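Local coordinates for uncharacterized protein (Uncultured organism, PDB 5IBZ) that belongs to the putative cyclase family, may act as an arylformamidase, and holds acetylphosphate in a pocket in this crystal form, at residues 17-22 and 273-278; 21-26 and 125-130; 53-58 and 286-291; 156-161 and 297-302; 202-207 and 225-230. All blocks are in the same frame, centred on the assembly; numbering follows the deposited sequence.

Interaction 1. Residues 17-22 and 273-278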
# COMPACT_ATOMS: atom_id res chain seq x y z
N LEU B 17 17.62 -3.56 -37.37
CA LEU B 17 18.27 -3.04 -36.17
C LEU B 17 17.81 -3.70 -34.88
O LEU B 17 16.88 -3.23 -34.22
CB LEU B 17 18.03 -1.53 -36.07
CG LEU B 17 18.86 -0.77 -35.03
CD1 LEU B 17 20.32 -0.76 -35.40
CD2 LEU B 17 18.32 0.64 -34.93
N ASN B 18 18.49 -4.77 -34.50
CA ASN B 18 18.18 -5.43 -33.24
C ASN B 18 19.39 -6.18 -32.71
O ASN B 18 20.35 -6.46 -33.46
CB ASN B 18 16.99 -6.38 -33.39
CG ASN B 18 17.33 -7.63 -34.14
OD1 ASN B 18 17.94 -8.54 -33.59
ND2 ASN B 18 16.95 -7.68 -35.42
N ASN B 19 19.35 -6.48 -31.41
CA ASN B 19 20.37 -7.29 -30.78
C ASN B 19 19.89 -8.69 -30.40
O ASN B 19 20.52 -9.36 -29.58
CB ASN B 19 20.90 -6.58 -29.53
CG ASN B 19 21.75 -5.40 -29.85
OD1 ASN B 19 22.51 -5.41 -30.82
ND2 ASN B 19 21.66 -4.36 -29.01
N TRP B 20 18.80 -9.16 -30.98
CA TRP B 20 18.34 -10.51 -30.68
C TRP B 20 19.41 -11.52 -31.08
O TRP B 20 19.96 -11.44 -32.17
CB TRP B 20 17.03 -10.82 -31.39
CG TRP B 20 15.84 -10.03 -30.91
CD1 TRP B 20 15.86 -8.81 -30.26
CD2 TRP B 20 14.47 -10.40 -31.03
NE1 TRP B 20 14.56 -8.41 -29.99
CE2 TRP B 20 13.70 -9.37 -30.45
CE3 TRP B 20 13.83 -11.50 -31.58
CZ2 TRP B 20 12.30 -9.43 -30.41
CZ3 TRP B 20 12.45 -11.56 -31.54
CH2 TRP B 20 11.70 -10.54 -30.96
N GLY B 21 19.70 -12.45 -30.16
CA GLY B 21 20.72 -13.44 -30.37
C GLY B 21 22.17 -12.99 -30.18
O GLY B 21 23.06 -13.84 -30.19
N LYS B 22 22.41 -11.69 -30.03
CA LYS B 22 23.79 -11.19 -29.89
C LYS B 22 24.51 -11.86 -28.73
O LYS B 22 25.72 -12.12 -28.79
CB LYS B 22 23.80 -9.67 -29.68
CG LYS B 22 25.19 -9.08 -29.46
CD LYS B 22 25.20 -7.56 -29.56
CE LYS B 22 25.33 -7.10 -31.00
NZ LYS B 22 25.24 -5.60 -31.13
N ARG B 273 12.66 -3.52 -26.62
CA ARG B 273 12.47 -4.77 -27.36
C ARG B 273 13.58 -5.08 -28.35
O ARG B 273 14.09 -6.20 -28.36
CB ARG B 273 11.14 -4.75 -28.10
CG ARG B 273 10.92 -5.97 -28.96
CD ARG B 273 9.73 -5.77 -29.83
NE ARG B 273 9.32 -6.97 -30.53
CZ ARG B 273 9.68 -7.31 -31.76
NH1 ARG B 273 10.55 -6.56 -32.44
NH2 ARG B 273 9.20 -8.42 -32.31
N ASP B 274 13.92 -4.14 -29.23
CA ASP B 274 14.81 -4.48 -30.31
C ASP B 274 16.28 -4.53 -29.85
O ASP B 274 17.00 -5.47 -30.20
CB ASP B 274 14.64 -3.49 -31.47
CG ASP B 274 13.25 -3.54 -32.09
OD1 ASP B 274 12.65 -4.63 -32.09
OD2 ASP B 274 12.76 -2.50 -32.57
N LEU B 275 16.73 -3.53 -29.09
CA LEU B 275 18.14 -3.48 -28.65
C LEU B 275 18.42 -4.09 -27.28
O LEU B 275 19.58 -4.42 -26.97
CB LEU B 275 18.62 -2.02 -28.63
CG LEU B 275 18.53 -1.23 -29.94
CD1 LEU B 275 19.24 0.11 -29.77
CD2 LEU B 275 19.09 -2.00 -31.11
N GLY B 276 17.40 -4.22 -26.44
CA GLY B 276 17.61 -4.66 -25.08
C GLY B 276 18.40 -3.64 -24.27
O GLY B 276 19.16 -3.99 -23.36
N VAL B 277 18.19 -2.36 -24.57
CA VAL B 277 18.83 -1.24 -23.86
C VAL B 277 17.87 -0.69 -22.80
O VAL B 277 16.71 -0.44 -23.09
CB VAL B 277 19.24 -0.16 -24.88
CG1 VAL B 277 19.65 1.14 -24.19
CG2 VAL B 277 20.40 -0.67 -25.76
N TYR B 278 18.37 -0.51 -21.59
CA TYR B 278 17.56 -0.08 -20.46
C TYR B 278 17.30 1.41 -20.51
O TYR B 278 18.09 2.19 -21.05
CB TYR B 278 18.27 -0.47 -19.14
CG TYR B 278 18.38 -1.96 -19.01
CD1 TYR B 278 19.39 -2.66 -19.66
CD2 TYR B 278 17.45 -2.69 -18.29
CE1 TYR B 278 19.47 -4.03 -19.59
CE2 TYR B 278 17.53 -4.07 -18.21
CZ TYR B 278 18.53 -4.74 -18.88
OH TYR B 278 18.62 -6.13 -18.80
O HOH W 1 15.22 -0.86 -33.73

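Interaction 2. Residues 21-26 and 125-130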
# COMPACT_ATOMS: atom_id res chain seq x y z
N GLY B 21 19.70 -12.45 -30.16
CA GLY B 21 20.72 -13.44 -30.37
C GLY B 21 22.17 -12.99 -30.18
O GLY B 21 23.06 -13.84 -30.19
N LYS B 22 22.41 -11.69 -30.03
CA LYS B 22 23.79 -11.19 -29.89
C LYS B 22 24.51 -11.86 -28.73
O LYS B 22 25.72 -12.12 -28.79
CB LYS B 22 23.80 -9.67 -29.68
CG LYS B 22 25.19 -9.08 -29.46
CD LYS B 22 25.20 -7.56 -29.56
CE LYS B 22 25.33 -7.10 -31.00
NZ LYS B 22 25.24 -5.60 -31.13
N TRP B 23 23.76 -12.09 -27.66
CA TRP B 23 24.29 -12.70 -26.45
C TRP B 23 23.65 -14.06 -26.21
O TRP B 23 23.60 -14.54 -25.07
CB TRP B 23 24.08 -11.77 -25.26
CG TRP B 23 24.69 -10.41 -25.46
CD1 TRP B 23 26.01 -10.08 -25.39
CD2 TRP B 23 23.98 -9.20 -25.76
NE1 TRP B 23 26.18 -8.75 -25.64
CE2 TRP B 23 24.95 -8.17 -25.86
CE3 TRP B 23 22.63 -8.87 -25.95
CZ2 TRP B 23 24.60 -6.85 -26.13
CZ3 TRP B 23 22.30 -7.57 -26.24
CH2 TRP B 23 23.28 -6.58 -26.32
N GLY B 24 23.18 -14.68 -27.29
CA GLY B 24 22.58 -16.00 -27.23
C GLY B 24 21.07 -15.90 -27.25
O GLY B 24 20.51 -14.92 -26.80
N ASP B 25 20.40 -16.93 -27.76
CA ASP B 25 18.96 -16.87 -27.86
C ASP B 25 18.25 -17.17 -26.53
O ASP B 25 17.03 -17.06 -26.45
CB ASP B 25 18.49 -17.81 -28.97
CG ASP B 25 18.86 -17.29 -30.37
OD1 ASP B 25 18.65 -16.08 -30.63
OD2 ASP B 25 19.38 -18.06 -31.19
N ASP B 26 19.01 -17.46 -25.47
CA ASP B 26 18.39 -17.60 -24.14
C ASP B 26 18.76 -16.45 -23.21
O ASP B 26 18.33 -16.41 -22.05
CB ASP B 26 18.78 -18.94 -23.49
CG ASP B 26 18.02 -20.12 -24.08
OD1 ASP B 26 16.88 -19.92 -24.55
OD2 ASP B 26 18.56 -21.25 -24.07
N SER B 125 5.86 -10.04 -28.78
CA SER B 125 7.16 -10.48 -28.29
C SER B 125 7.96 -9.34 -27.70
O SER B 125 7.92 -8.22 -28.19
CB SER B 125 7.99 -11.13 -29.40
OG SER B 125 7.34 -12.26 -29.97
N LEU B 126 8.70 -9.68 -26.65
CA LEU B 126 9.63 -8.77 -26.00
C LEU B 126 11.05 -9.04 -26.50
O LEU B 126 11.26 -9.87 -27.40
CB LEU B 126 9.54 -8.92 -24.48
CG LEU B 126 8.31 -8.35 -23.78
CD1 LEU B 126 7.10 -9.25 -23.90
CD2 LEU B 126 8.65 -8.12 -22.34
N TYR B 127 12.03 -8.33 -25.93
CA TYR B 127 13.44 -8.56 -26.26
C TYR B 127 13.78 -10.06 -26.38
O TYR B 127 13.37 -10.88 -25.57
CB TYR B 127 14.35 -7.88 -25.21
CG TYR B 127 15.77 -8.40 -25.32
CD1 TYR B 127 16.56 -8.09 -26.42
CD2 TYR B 127 16.29 -9.26 -24.38
CE1 TYR B 127 17.85 -8.61 -26.55
CE2 TYR B 127 17.56 -9.79 -24.50
CZ TYR B 127 18.32 -9.47 -25.59
OH TYR B 127 19.57 -10.03 -25.71
N ASN B 128 14.53 -10.39 -27.43
CA ASN B 128 15.04 -11.74 -27.68
C ASN B 128 13.97 -12.79 -27.86
O ASN B 128 14.21 -13.99 -27.69
CB ASN B 128 15.99 -12.19 -26.56
CG ASN B 128 17.19 -12.96 -27.09
OD1 ASN B 128 17.46 -12.96 -28.29
ND2 ASN B 128 17.89 -13.63 -26.20
N GLY B 129 12.78 -12.35 -28.24
CA GLY B 129 11.72 -13.26 -28.58
C GLY B 129 10.91 -13.78 -27.41
O GLY B 129 10.10 -14.72 -27.56
N VAL B 130 11.11 -13.18 -26.25
CA VAL B 130 10.36 -13.58 -25.06
C VAL B 130 8.88 -13.32 -25.29
O VAL B 130 8.50 -12.23 -25.70
CB VAL B 130 10.86 -12.85 -23.82
CG1 VAL B 130 9.92 -13.03 -22.64
CG2 VAL B 130 12.25 -13.31 -23.46
O HOH W 2 20.89 -12.09 -27.26
O HOH W 3 14.73 -15.70 -25.63
O HOH W 4 16.46 -15.03 -29.98

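Interaction 3. Residues 53-58 and 286-291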
# COMPACT_ATOMS: atom_id res chain seq x y z
N PHE B 53 27.73 12.51 -6.15
CA PHE B 53 26.46 13.17 -6.44
C PHE B 53 25.33 12.15 -6.53
O PHE B 53 25.43 11.18 -7.26
CB PHE B 53 26.54 13.94 -7.76
CG PHE B 53 27.62 14.97 -7.77
CD1 PHE B 53 27.37 16.22 -7.30
CD2 PHE B 53 28.90 14.65 -8.19
CE1 PHE B 53 28.37 17.18 -7.28
CE2 PHE B 53 29.90 15.62 -8.16
CZ PHE B 53 29.62 16.86 -7.70
N SER B 54 24.28 12.35 -5.74
CA SER B 54 23.06 11.57 -5.91
C SER B 54 22.25 12.11 -7.07
O SER B 54 21.96 13.31 -7.10
CB SER B 54 22.21 11.62 -4.65
OG SER B 54 20.90 11.17 -4.93
N LEU B 55 21.85 11.23 -7.98
CA LEU B 55 21.08 11.64 -9.15
C LEU B 55 19.62 11.26 -8.99
O LEU B 55 18.91 11.08 -9.98
CB LEU B 55 21.67 11.01 -10.43
CG LEU B 55 23.20 11.11 -10.53
CD1 LEU B 55 23.66 10.50 -11.86
CD2 LEU B 55 23.68 12.55 -10.45
N ALA B 56 19.16 11.15 -7.75
CA ALA B 56 17.76 10.85 -7.47
C ALA B 56 16.96 12.08 -7.07
O ALA B 56 17.47 13.00 -6.43
CB ALA B 56 17.67 9.81 -6.37
N ILE B 57 15.68 12.05 -7.42
CA ILE B 57 14.71 12.95 -6.79
C ILE B 57 14.26 12.33 -5.46
O ILE B 57 14.38 11.12 -5.25
CB ILE B 57 13.49 13.24 -7.68
CG1 ILE B 57 12.70 11.98 -8.03
CG2 ILE B 57 13.92 13.97 -8.92
CD1 ILE B 57 11.25 12.28 -8.43
N PRO B 58 13.73 13.17 -4.57
CA PRO B 58 13.23 12.58 -3.33
C PRO B 58 12.03 11.68 -3.57
O PRO B 58 11.13 12.04 -4.36
CB PRO B 58 12.85 13.80 -2.47
CG PRO B 58 12.73 14.93 -3.43
CD PRO B 58 13.66 14.63 -4.58
N GLU B 286 20.94 18.30 -12.10
CA GLU B 286 21.33 19.70 -12.02
C GLU B 286 22.68 19.91 -11.33
O GLU B 286 23.51 20.71 -11.80
CB GLU B 286 20.26 20.52 -11.28
CG GLU B 286 20.52 22.03 -11.44
CD GLU B 286 19.45 22.92 -10.84
OE1 GLU B 286 18.28 22.52 -10.77
OE2 GLU B 286 19.78 24.06 -10.44
N GLU B 287 22.91 19.25 -10.21
CA GLU B 287 24.17 19.49 -9.47
C GLU B 287 25.36 18.79 -10.11
O GLU B 287 26.47 19.34 -10.13
CB GLU B 287 24.03 19.06 -8.01
CG GLU B 287 23.39 20.14 -7.15
CD GLU B 287 22.00 20.54 -7.63
OE1 GLU B 287 21.86 21.67 -8.17
OE2 GLU B 287 21.06 19.74 -7.48
N LEU B 288 25.14 17.58 -10.62
CA LEU B 288 26.18 16.89 -11.37
C LEU B 288 26.62 17.73 -12.56
O LEU B 288 27.82 17.88 -12.82
CB LEU B 288 25.70 15.52 -11.85
CG LEU B 288 26.69 14.76 -12.75
CD1 LEU B 288 27.97 14.37 -12.00
CD2 LEU B 288 26.04 13.55 -13.36
N ALA B 289 25.66 18.29 -13.28
CA ALA B 289 25.99 19.04 -14.48
C ALA B 289 26.77 20.32 -14.14
O ALA B 289 27.71 20.69 -14.86
CB ALA B 289 24.74 19.37 -15.27
N LYS B 290 26.41 20.99 -13.05
CA LYS B 290 27.18 22.15 -12.62
C LYS B 290 28.62 21.77 -12.30
O LYS B 290 29.56 22.48 -12.67
CB LYS B 290 26.52 22.81 -11.40
CG LYS B 290 27.12 24.15 -11.01
CD LYS B 290 26.30 24.75 -9.88
CE LYS B 290 26.90 26.06 -9.37
NZ LYS B 290 27.33 26.95 -10.49
N ASP B 291 28.79 20.63 -11.63
CA ASP B 291 30.13 20.18 -11.26
C ASP B 291 30.94 19.86 -12.52
O ASP B 291 32.10 20.22 -12.60
CB ASP B 291 30.06 18.98 -10.32
CG ASP B 291 31.44 18.50 -9.90
OD1 ASP B 291 32.03 19.17 -9.03
OD2 ASP B 291 31.92 17.48 -10.44

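Interaction 4. Residues 156-161 and 297-302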
# COMPACT_ATOMS: atom_id res chain seq x y z
N LEU B 156 26.57 -0.73 -12.68
CA LEU B 156 27.66 -0.19 -11.92
C LEU B 156 28.87 -0.26 -12.85
O LEU B 156 29.34 -1.34 -13.19
CB LEU B 156 27.81 -0.97 -10.62
CG LEU B 156 28.92 -0.53 -9.68
CD1 LEU B 156 28.49 -0.74 -8.24
CD2 LEU B 156 30.19 -1.29 -10.00
N GLY B 157 29.33 0.91 -13.31
CA GLY B 157 30.31 0.98 -14.38
C GLY B 157 30.50 2.42 -14.77
O GLY B 157 30.39 3.32 -13.93
N ARG B 158 30.83 2.65 -16.04
CA ARG B 158 31.14 4.00 -16.48
C ARG B 158 29.87 4.73 -16.89
O ARG B 158 29.01 4.18 -17.59
CB ARG B 158 32.14 3.96 -17.65
CG ARG B 158 33.17 5.10 -17.59
CD ARG B 158 34.20 4.95 -18.68
NE ARG B 158 33.64 5.44 -19.90
CZ ARG B 158 34.15 6.41 -20.66
NH1 ARG B 158 35.33 6.95 -20.38
NH2 ARG B 158 33.49 6.79 -21.73
N GLY B 159 29.72 5.96 -16.40
CA GLY B 159 28.63 6.82 -16.83
C GLY B 159 29.20 8.04 -17.51
O GLY B 159 30.32 8.47 -17.21
N VAL B 160 28.44 8.59 -18.45
CA VAL B 160 28.80 9.80 -19.15
C VAL B 160 27.59 10.72 -19.19
O VAL B 160 26.50 10.32 -19.66
CB VAL B 160 29.29 9.51 -20.58
CG1 VAL B 160 29.69 10.83 -21.30
CG2 VAL B 160 30.44 8.52 -20.55
N LEU B 161 27.77 11.94 -18.68
CA LEU B 161 26.77 13.00 -18.79
C LEU B 161 26.89 13.72 -20.11
O LEU B 161 27.98 14.14 -20.48
CB LEU B 161 26.91 14.02 -17.66
CG LEU B 161 26.02 15.26 -17.75
CD1 LEU B 161 24.57 14.91 -17.54
CD2 LEU B 161 26.49 16.32 -16.75
N ARG B 297 35.08 17.36 -16.50
CA ARG B 297 35.02 15.91 -16.57
C ARG B 297 33.59 15.44 -16.59
O ARG B 297 32.88 15.61 -15.62
CB ARG B 297 35.72 15.29 -15.37
CG ARG B 297 37.20 15.62 -15.27
CD ARG B 297 37.81 14.94 -14.06
NE ARG B 297 37.66 13.48 -14.12
CZ ARG B 297 37.49 12.68 -13.07
NH1 ARG B 297 37.45 13.17 -11.83
NH2 ARG B 297 37.37 11.38 -13.27
N TYR B 298 33.17 14.86 -17.71
CA TYR B 298 31.80 14.38 -17.87
C TYR B 298 31.68 12.85 -17.80
O TYR B 298 30.58 12.31 -17.93
CB TYR B 298 31.25 14.89 -19.19
CG TYR B 298 30.97 16.37 -19.18
CD1 TYR B 298 31.97 17.30 -19.42
CD2 TYR B 298 29.69 16.82 -18.93
CE1 TYR B 298 31.67 18.67 -19.40
CE2 TYR B 298 29.39 18.15 -18.92
CZ TYR B 298 30.37 19.06 -19.12
OH TYR B 298 30.01 20.39 -19.08
N GLU B 299 32.82 12.18 -17.64
CA GLU B 299 32.86 10.72 -17.50
C GLU B 299 33.17 10.37 -16.06
O GLU B 299 34.06 10.97 -15.44
CB GLU B 299 33.91 10.10 -18.43
CG GLU B 299 33.70 10.40 -19.90
CD GLU B 299 34.74 11.37 -20.46
OE1 GLU B 299 35.46 12.01 -19.67
OE2 GLU B 299 34.85 11.47 -21.71
N PHE B 300 32.44 9.41 -15.51
CA PHE B 300 32.57 9.11 -14.09
C PHE B 300 32.21 7.67 -13.79
O PHE B 300 31.75 6.93 -14.68
CB PHE B 300 31.68 10.04 -13.27
CG PHE B 300 30.29 10.16 -13.84
CD1 PHE B 300 29.31 9.24 -13.53
CD2 PHE B 300 29.98 11.19 -14.71
CE1 PHE B 300 28.05 9.35 -14.07
CE2 PHE B 300 28.73 11.30 -15.25
CZ PHE B 300 27.76 10.38 -14.93
N PHE B 301 32.44 7.26 -12.55
CA PHE B 301 31.98 5.96 -12.09
C PHE B 301 30.54 6.14 -11.63
O PHE B 301 30.22 7.08 -10.90
CB PHE B 301 32.87 5.43 -10.96
CG PHE B 301 32.48 4.07 -10.44
CD1 PHE B 301 31.54 3.95 -9.41
CD2 PHE B 301 33.07 2.94 -10.94
CE1 PHE B 301 31.21 2.69 -8.91
CE2 PHE B 301 32.73 1.67 -10.46
CZ PHE B 301 31.80 1.57 -9.44
N LEU B 302 29.66 5.26 -12.10
CA LEU B 302 28.24 5.32 -11.78
C LEU B 302 27.80 4.07 -11.04
O LEU B 302 28.01 2.96 -11.54
CB LEU B 302 27.43 5.45 -13.06
CG LEU B 302 25.91 5.55 -12.89
CD1 LEU B 302 25.52 6.73 -12.04
CD2 LEU B 302 25.27 5.64 -14.23

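Interaction 5. Residues 202-207 and 225-230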
# COMPACT_ATOMS: atom_id res chain seq x y z
N ILE B 202 21.42 11.86 -19.79
CA ILE B 202 21.08 13.03 -20.60
C ILE B 202 20.37 14.09 -19.79
O ILE B 202 19.28 13.82 -19.22
CB ILE B 202 20.17 12.63 -21.78
CG1 ILE B 202 20.82 11.49 -22.57
CG2 ILE B 202 19.90 13.84 -22.69
CD1 ILE B 202 19.92 10.92 -23.66
N ARG B 203 20.96 15.28 -19.72
CA ARG B 203 20.28 16.42 -19.08
C ARG B 203 19.44 17.21 -20.09
O ARG B 203 19.99 17.85 -21.02
CB ARG B 203 21.29 17.36 -18.40
CG ARG B 203 20.59 18.57 -17.77
CD ARG B 203 21.46 19.27 -16.72
NE ARG B 203 20.78 20.44 -16.16
CZ ARG B 203 21.04 21.71 -16.50
NH1 ARG B 203 21.95 22.01 -17.41
NH2 ARG B 203 20.36 22.67 -15.91
N THR B 204 18.13 17.13 -19.87
CA THR B 204 17.09 17.86 -20.61
C THR B 204 16.52 19.05 -19.84
O THR B 204 15.84 19.91 -20.42
CB THR B 204 15.88 16.98 -20.94
OG1 THR B 204 15.06 16.83 -19.77
CG2 THR B 204 16.29 15.63 -21.48
N GLY B 205 16.75 19.05 -18.54
CA GLY B 205 16.28 20.12 -17.66
C GLY B 205 14.84 19.98 -17.22
O GLY B 205 14.38 20.75 -16.38
N LEU B 206 14.09 19.02 -17.77
CA LEU B 206 12.64 19.05 -17.60
C LEU B 206 12.23 18.95 -16.12
O LEU B 206 11.37 19.73 -15.66
CB LEU B 206 11.98 17.95 -18.42
CG LEU B 206 10.44 17.96 -18.38
CD1 LEU B 206 9.89 19.23 -19.01
CD2 LEU B 206 9.81 16.72 -19.03
N VAL B 207 12.83 18.03 -15.36
CA VAL B 207 12.44 17.84 -13.97
C VAL B 207 12.77 19.07 -13.11
O VAL B 207 12.16 19.28 -12.05
CB VAL B 207 13.11 16.56 -13.38
CG1 VAL B 207 14.60 16.74 -13.26
CG2 VAL B 207 12.50 16.20 -12.05
N PRO B 225 3.39 18.80 -24.68
CA PRO B 225 4.57 18.08 -25.15
C PRO B 225 5.75 18.18 -24.19
O PRO B 225 5.86 19.17 -23.48
CB PRO B 225 4.92 18.79 -26.46
CG PRO B 225 3.71 19.47 -26.87
CD PRO B 225 2.97 19.85 -25.61
N MSE B 226 6.59 17.15 -24.19
CA MSE B 226 7.74 17.10 -23.29
C MSE B 226 9.01 16.77 -24.06
O MSE B 226 9.04 15.83 -24.86
CB MSE B 226 7.49 16.06 -22.19
CG MSE B 226 6.41 16.49 -21.23
SE MSE B 226 6.08 15.14 -19.86
CE MSE B 226 5.26 13.85 -21.01
N THR B 227 10.06 17.55 -23.83
CA THR B 227 11.34 17.35 -24.51
C THR B 227 11.93 15.96 -24.23
O THR B 227 11.80 15.42 -23.14
CB THR B 227 12.37 18.43 -24.09
OG1 THR B 227 13.59 18.26 -24.82
CG2 THR B 227 12.68 18.37 -22.61
N GLY B 228 12.58 15.38 -25.23
CA GLY B 228 13.29 14.12 -25.03
C GLY B 228 13.94 13.67 -26.32
O GLY B 228 13.92 14.40 -27.32
N ILE B 229 14.54 12.48 -26.30
CA ILE B 229 15.23 12.00 -27.49
C ILE B 229 14.27 11.53 -28.58
O ILE B 229 13.16 11.07 -28.31
CB ILE B 229 16.25 10.87 -27.15
CG1 ILE B 229 15.58 9.65 -26.52
CG2 ILE B 229 17.35 11.46 -26.28
CD1 ILE B 229 16.52 8.44 -26.36
N GLY B 230 14.71 11.71 -29.82
CA GLY B 230 13.93 11.32 -30.98
C GLY B 230 14.39 10.03 -31.63
O GLY B 230 15.35 9.40 -31.20

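Interaction 1. Residues 17-22 and 273-278
Three hydrogen bonds fasten residues 17-22 to the last turn of helix 266-275, each taking a different backbone carbonyl. Asn-19 supplies two of them: its N reaches Asp-274 O at 2.8 Å, and its ND2 meets a lone pair of Leu-275 O at 2.9 Å, in the amide plane and nearly straight (170°). Trp-20 donates the third from NE1 to Arg-273 O, which sits at the indole edge, 2.8 Å away. Asn-18 OD1 accepts from Trp-20 N in an Asx turn, while its ND2 goes to His-14 O.

Among the charged groups, Arg-273 is extended from CG to NE, which carries one guanidinium face to the indole, with Trp-20 CZ2 3.6 Å from Arg-273 CZ and the planes 52° apart. Arg-273 NH1 also forms a salt bridge with Asp-274 OD1 at 2.9 Å. Asp-274 OD2 accepts from Asn-270 and from a water that donates to Leu-17 O as well. The apolar part is small: Leu-17 CG lies 4.1 Å from Leu-275 CD2.

Both leucines also touch His-238 of helix 233-239. The N-terminal loop thus lies across the C-terminal end of helix 266-275, just before Gly-276 leads the chain into strand 278-281.

Interaction 2. Residues 21-26 and 125-130
Asn-128 points its amide into the turn formed by residues 21-24 and uses both ends of it. OD1 accepts from Gly-21 N at 3.0 Å, the donor tilted 29° from the carbonyl plane, while ND2 gives a straighter bond (165°) to Gly-24 O, also at 3.0 Å and lying in the plane of the amide. The two bonds hold the first and last residues of a type I beta turn, and together they fix the rotation of the amide.

Beside it, Tyr-127 runs nearly perpendicular to Trp-23. With CG anti to the backbone N (chi1 165°), Tyr-127 extends its hydroxyl to the six-membered side of the indole, where OH comes in at the edge, 3.3 Å from Trp-23 CE3. One face of the Tyr-127 ring has Asn-128 CB over its centre; one face of the indole carries Lys-22 CG. A water accepts from Trp-23 N and donates to Gly-24 O and Tyr-127 OH.

A leucine in place of Asn-128 would probably cost Gly-21 N and Gly-24 O their bonds to the amide and leave the turn less firmly placed. Asp-27 adds two further links, its O to Asn-128 ND2 and its OD2 to Tyr-127 OH. The chemistry is thus mainly polar, side-chain amide to backbone, and joins two loops that have no regular secondary structure to pair.

Interaction 3. Residues 53-58 and 286-291
Phe-53 leaves strand 52-54 with its CB directed at helix 286-295, and CG is turned anti to the carbonyl carbon (chi1 -58°), which lays the ring along the helix surface. One ortho carbon, Phe-53 CD2, meets Leu-288 CD1 at 3.9 Å; the other, CD1, approaches Glu-287 CB more loosely. Further out, Phe-53 CE1 is 4.0 Å from Glu-287 O and Phe-53 CE2 is 3.6 Å from Asp-291 OD2. At the tip, Phe-53 CZ packs tightly against Asp-291, 3.3 Å from Asp-291 CG. One face of the ring looks onto Leu-288 CA, offset toward the rim, and the ring and carboxylate planes are 44° apart.

Leu-288 is shared between two partners: CD1 goes to the ring, while CB and CD2 each lie about 3.9 Å from Leu-55 CD2. The Asp-291 carboxylate has its charge partners outside the contact, OD2 in a salt bridge with Lys-323 and OD1 in one with Lys-51.

If Phe-53 were replaced by an alanine here, Leu-288 CD1 and the Asp-291 side chain would probably lose their packing partner and a gap would open beside the helix.

Strand 52-54 is an outermost strand of the mixed sheet within this chain, bonded through Phe-53 to Ala-321 of strand 320-322. Leu-288 also touches Ala-321, and Ala-289 reaches strand 158-163, so the helix lies across several strands.

Interaction 4. Residues 156-161 and 297-302
The Phe-300 ring lies over Gly-159, whose O stands 3.6 Å above the ring plane, over its centre; Gly-159 CA adds an off-centre CH-pi contact at 4.2 Å from the centroid of the Phe-300 ring. CG of Phe-300 sits between its backbone N and carbonyl carbon (chi1 46°), which folds the ring back across the neighbouring strand. A CB at Gly-159 would clash with this ring, and the pair resembles the aromatic rescue of glycine known from beta-sheets. Phe-301 turns one face to Gly-157 O, and its ring meets that of Phe-301 of the second subunit. The Tyr-298 ring crosses Leu-161 obliquely, CD2 to CD2 at 3.9 Å.

The backbones pair in an antiparallel ladder. Gly-157 and Leu-302 form a hydrogen-bonded pair, with Leu-302 N reaching Gly-157 O at 2.8 Å. Gly-159 and Phe-300 form the next such pair, Gly-159 N lying 2.8 Å from Phe-300 O, and Leu-161 N to Tyr-298 O carries the bonding on. The short strand axes are 133° apart, so the pair is strongly twisted. One face of the Arg-158 guanidinium lies over Glu-299 CG, Arg-158 NH1 3.8 Å from it, while NH2 forms a salt bridge with Asp-198; Glu-299 OE2 accepts from Lys-193 N.

Buried amides and carbonyls in the ladder thus satisfy each other, while aromatic carbon covers the glycines.

Interaction 5. Residues 202-207 and 225-230
Ile-202 to Leu-206 and selenomethionine Met-226 to Ile-229 run in nearly opposite directions, 171° apart end to end, with Thr-204 CA and Gly-228 CA nearest at 6.9 Å and no hydrogen bond across. Side chains bridge the interval. Ile-202 CD1 meets Ile-229 CG2 at 3.7 Å, the two isoleucines set roughly perpendicular. Thr-204 and Thr-227 lie alongside each other, pointing opposite ways, Thr-227 CG2 resting 3.9 Å from Thr-204 CB.

Strand 199-203 belongs to the mixed central sheet, and strand 228-229 pairs in parallel with 177-178; the contact packs this small sheet against the end of the central strand. There the chain makes an ST turn, Thr-204 OG1 accepting from Leu-206 N at 3.1 Å, while Thr-227 OG1 bonds to Tyr-176 O.

Past the turn, Leu-206 has CG anti to its N (chi1 -176°), which sends CD2 across to Met-226, 4.0 Å from its CB and about as far from CG and SE. The Met-226 side chain lies about 7 Å from the bound acetylphosphate.

Overall arrangement
From the N terminus, residues 17-26 open two loops. Interaction 2 closes the shorter one at residues 125-130, and interaction 1 closes the longer at the end of helix 266-275; they share Gly-21 and Lys-22 and touch through Arg-273 and Ser-125. Interaction 3 opens at 53-58 and crosses both, closing on helix 286-295. Interaction 4, opening at 156-161, follows interaction 2 in series but crosses interactions 1 and 3. Interaction 5 is nested within the loops of interactions 1, 3 and 4. Interactions 3, 4 and 5 reach the same mixed sheet and touch one another, whereas interactions 1 and 2 tie down the N-terminal loop, their centres about 30 and 35 Å from that of interaction 3.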